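Local structure of ArsC family reductase (Pseudomonas aeruginosa, 1RW1) at residues A[6-11]-A[29-34]. The protein probably acts as a glutathione-dependent thiol reductase built on a thioredoxin fold. Sequence-based numbering, arbitrary orientation.
Sequences GIKACD and FHDYKA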
loop_
_atom_site.group_PDB
_atom_site.type_symbol
_atom_site.label_atom_id
_atom_site.label_comp_id
_atom_site.label_asym_id
_atom_site.label_seq_id
_atom_site.Cartn_x
_atom_site.Cartn_y
_atom_site.Cartn_z
ATOM N N GLY A 6 -1.373 -3.530 4.813
ATOM C CA GLY A 6 0.066 -3.601 4.991
ATOM C C GLY A 6 0.442 -4.832 5.790
ATOM O O GLY A 6 -0.125 -5.907 5.605
ATOM N N ILE A 7 1.421 -4.682 6.685
ATOM C CA ILE A 7 1.911 -5.752 7.548
ATOM C C ILE A 7 2.108 -5.196 8.954
ATOM O O ILE A 7 1.988 -3.995 9.182
ATOM C CB ILE A 7 3.244 -6.359 6.996
ATOM C CG1 ILE A 7 4.387 -5.336 7.081
ATOM C CG2 ILE A 7 3.053 -6.890 5.588
ATOM C CD1 ILE A 7 5.762 -5.923 6.777
ATOM N N LYS A 8 2.419 -6.066 9.905
ATOM C CA LYS A 8 2.656 -5.637 11.282
ATOM C C LYS A 8 4.044 -5.028 11.503
ATOM O O LYS A 8 4.187 -3.958 12.104
ATOM C CB LYS A 8 2.456 -6.834 12.224
ATOM C CG LYS A 8 1.021 -7.346 12.290
ATOM C CD LYS A 8 0.936 -8.703 13.032
ATOM C CE LYS A 8 -0.501 -9.200 13.187
ATOM N NZ LYS A 8 -0.577 -10.630 13.670
ATOM N N ALA A 9 5.075 -5.729 11.039
ATOM C CA ALA A 9 6.458 -5.412 11.397
ATOM C C ALA A 9 7.041 -4.436 10.382
ATOM O O ALA A 9 7.912 -4.772 9.578
ATOM C CB ALA A 9 7.299 -6.679 11.452
ATOM N N CYS A 10 6.564 -3.203 10.468
ATOM C CA CYS A 10 6.957 -2.143 9.566
ATOM C C CYS A 10 6.871 -0.846 10.342
ATOM O O CYS A 10 5.811 -0.549 10.878
ATOM C CB CYS A 10 6.033 -2.082 8.340
ATOM S SG CYS A 10 6.242 -0.623 7.296
ATOM N N ASP A 11 7.952 -0.081 10.413
ATOM C CA ASP A 11 7.904 1.157 11.177
ATOM C C ASP A 11 6.893 2.150 10.608
ATOM O O ASP A 11 6.275 2.879 11.376
ATOM C CB ASP A 11 9.267 1.777 11.314
ATOM C CG ASP A 11 10.141 1.034 12.302
ATOM O OD1 ASP A 11 9.648 0.392 13.269
ATOM O OD2 ASP A 11 11.366 1.083 12.177
ATOM N N PHE A 29 -7.855 -4.059 9.502
ATOM C CA PHE A 29 -6.474 -4.239 9.086
ATOM C C PHE A 29 -6.384 -5.445 8.170
ATOM O O PHE A 29 -6.695 -6.562 8.579
ATOM C CB PHE A 29 -5.587 -4.406 10.313
ATOM C CG PHE A 29 -4.159 -4.822 10.008
ATOM C CD1 PHE A 29 -3.421 -4.255 8.981
ATOM C CD2 PHE A 29 -3.551 -5.800 10.771
ATOM C CE1 PHE A 29 -2.101 -4.652 8.746
ATOM C CE2 PHE A 29 -2.243 -6.191 10.536
ATOM C CZ PHE A 29 -1.525 -5.622 9.535
ATOM N N HIS A 30 -5.978 -5.193 6.931
ATOM C CA HIS A 30 -5.762 -6.213 5.913
ATOM C C HIS A 30 -4.256 -6.485 5.853
ATOM O O HIS A 30 -3.492 -5.650 5.371
ATOM C CB HIS A 30 -6.274 -5.731 4.568
ATOM C CG HIS A 30 -6.091 -6.727 3.472
ATOM N ND1 HIS A 30 -7.151 -7.336 2.839
ATOM C CD2 HIS A 30 -4.964 -7.177 2.870
ATOM C CE1 HIS A 30 -6.671 -8.126 1.898
ATOM N NE2 HIS A 30 -5.354 -8.048 1.891
ATOM N N ASP A 31 -3.855 -7.628 6.404
ATOM C CA ASP A 31 -2.457 -7.985 6.653
ATOM C C ASP A 31 -1.988 -8.911 5.540
ATOM O O ASP A 31 -2.464 -10.057 5.440
ATOM C CB ASP A 31 -2.435 -8.716 7.987
ATOM C CG ASP A 31 -1.074 -9.198 8.424
ATOM O OD1 ASP A 31 -0.067 -9.044 7.687
ATOM O OD2 ASP A 31 -1.024 -9.754 9.554
ATOM N N TYR A 32 -1.065 -8.465 4.697
ATOM C CA TYR A 32 -0.604 -9.292 3.577
ATOM C C TYR A 32 -0.049 -10.627 4.031
ATOM O O TYR A 32 -0.153 -11.597 3.279
ATOM C CB TYR A 32 0.455 -8.555 2.762
ATOM C CG TYR A 32 0.005 -7.247 2.151
ATOM C CD1 TYR A 32 -1.239 -7.090 1.566
ATOM C CD2 TYR A 32 0.842 -6.156 2.148
ATOM C CE1 TYR A 32 -1.626 -5.884 1.026
ATOM C CE2 TYR A 32 0.461 -4.939 1.611
ATOM C CZ TYR A 32 -0.776 -4.802 1.044
ATOM O OH TYR A 32 -1.220 -3.628 0.487
ATOM N N LYS A 33 0.577 -10.704 5.215
ATOM C CA LYS A 33 1.123 -11.972 5.710
ATOM C C LYS A 33 0.045 -12.931 6.220
ATOM O O LYS A 33 0.340 -14.096 6.455
ATOM C CB LYS A 33 2.182 -11.735 6.784
ATOM C CG LYS A 33 3.426 -11.016 6.282
ATOM C CD LYS A 33 4.487 -10.896 7.360
ATOM C CE LYS A 33 5.672 -10.010 6.973
ATOM N NZ LYS A 33 6.561 -9.717 8.121
ATOM N N ALA A 34 -1.184 -12.449 6.378
ATOM C CA ALA A 34 -2.306 -13.264 6.814
ATOM C C ALA A 34 -3.260 -13.628 5.674
ATOM O O ALA A 34 -3.852 -14.710 5.719
ATOM C CB ALA A 34 -3.081 -12.557 7.920
HETATM O O HOH W 1 2.193 -8.876 9.236
HETATM O O HOH W 2 -0.092 -11.634 11.027
HETATM O O HOH W 3 4.902 -8.384 9.895
#
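G6 and D31 form the last parallel bridge between strands 2-6 and 27-31, which helix 11-22 joins into a beta-alpha-beta unit of the thioredoxin fold. G6 spends both backbone polar groups there: its N donates to H30 O at 3.0 Å, and its O accepts from Y32 N at 2.9 Å. The second bond carries the pairing past the strand end into the first turn of helix 32-35. G6 N lies over one face of the Y32 ring, while the edge of the F29 ring reaches G6 C and I7 C. R17, in helix 11-22, makes a cation-pi contact with F29.

K8 illustrates how one side chain serves apolar and polar partners in turn. From CB, chi1 of -66° sets CG anti to the carbonyl carbon, and K8 CG rests 3.9 Å from F29 CE2 at the ring edge. The chain then runs extended past D31, and K8 CE comes within 3.7 Å of D31 OD2. K8 NZ stays 4.2 Å from D31 OD2, too far for a salt bridge, and a water joins the two. D31 OD1 caps helix 32-35 by accepting from K33 N, above the carboxylate plane, and takes a second water held by K8 N. A third water accepts from both A9 N and K33 NZ. The polar links of the loop to D31 and K33 thus run through water, and the attraction between K8 and D31 is probably weakened by solvent.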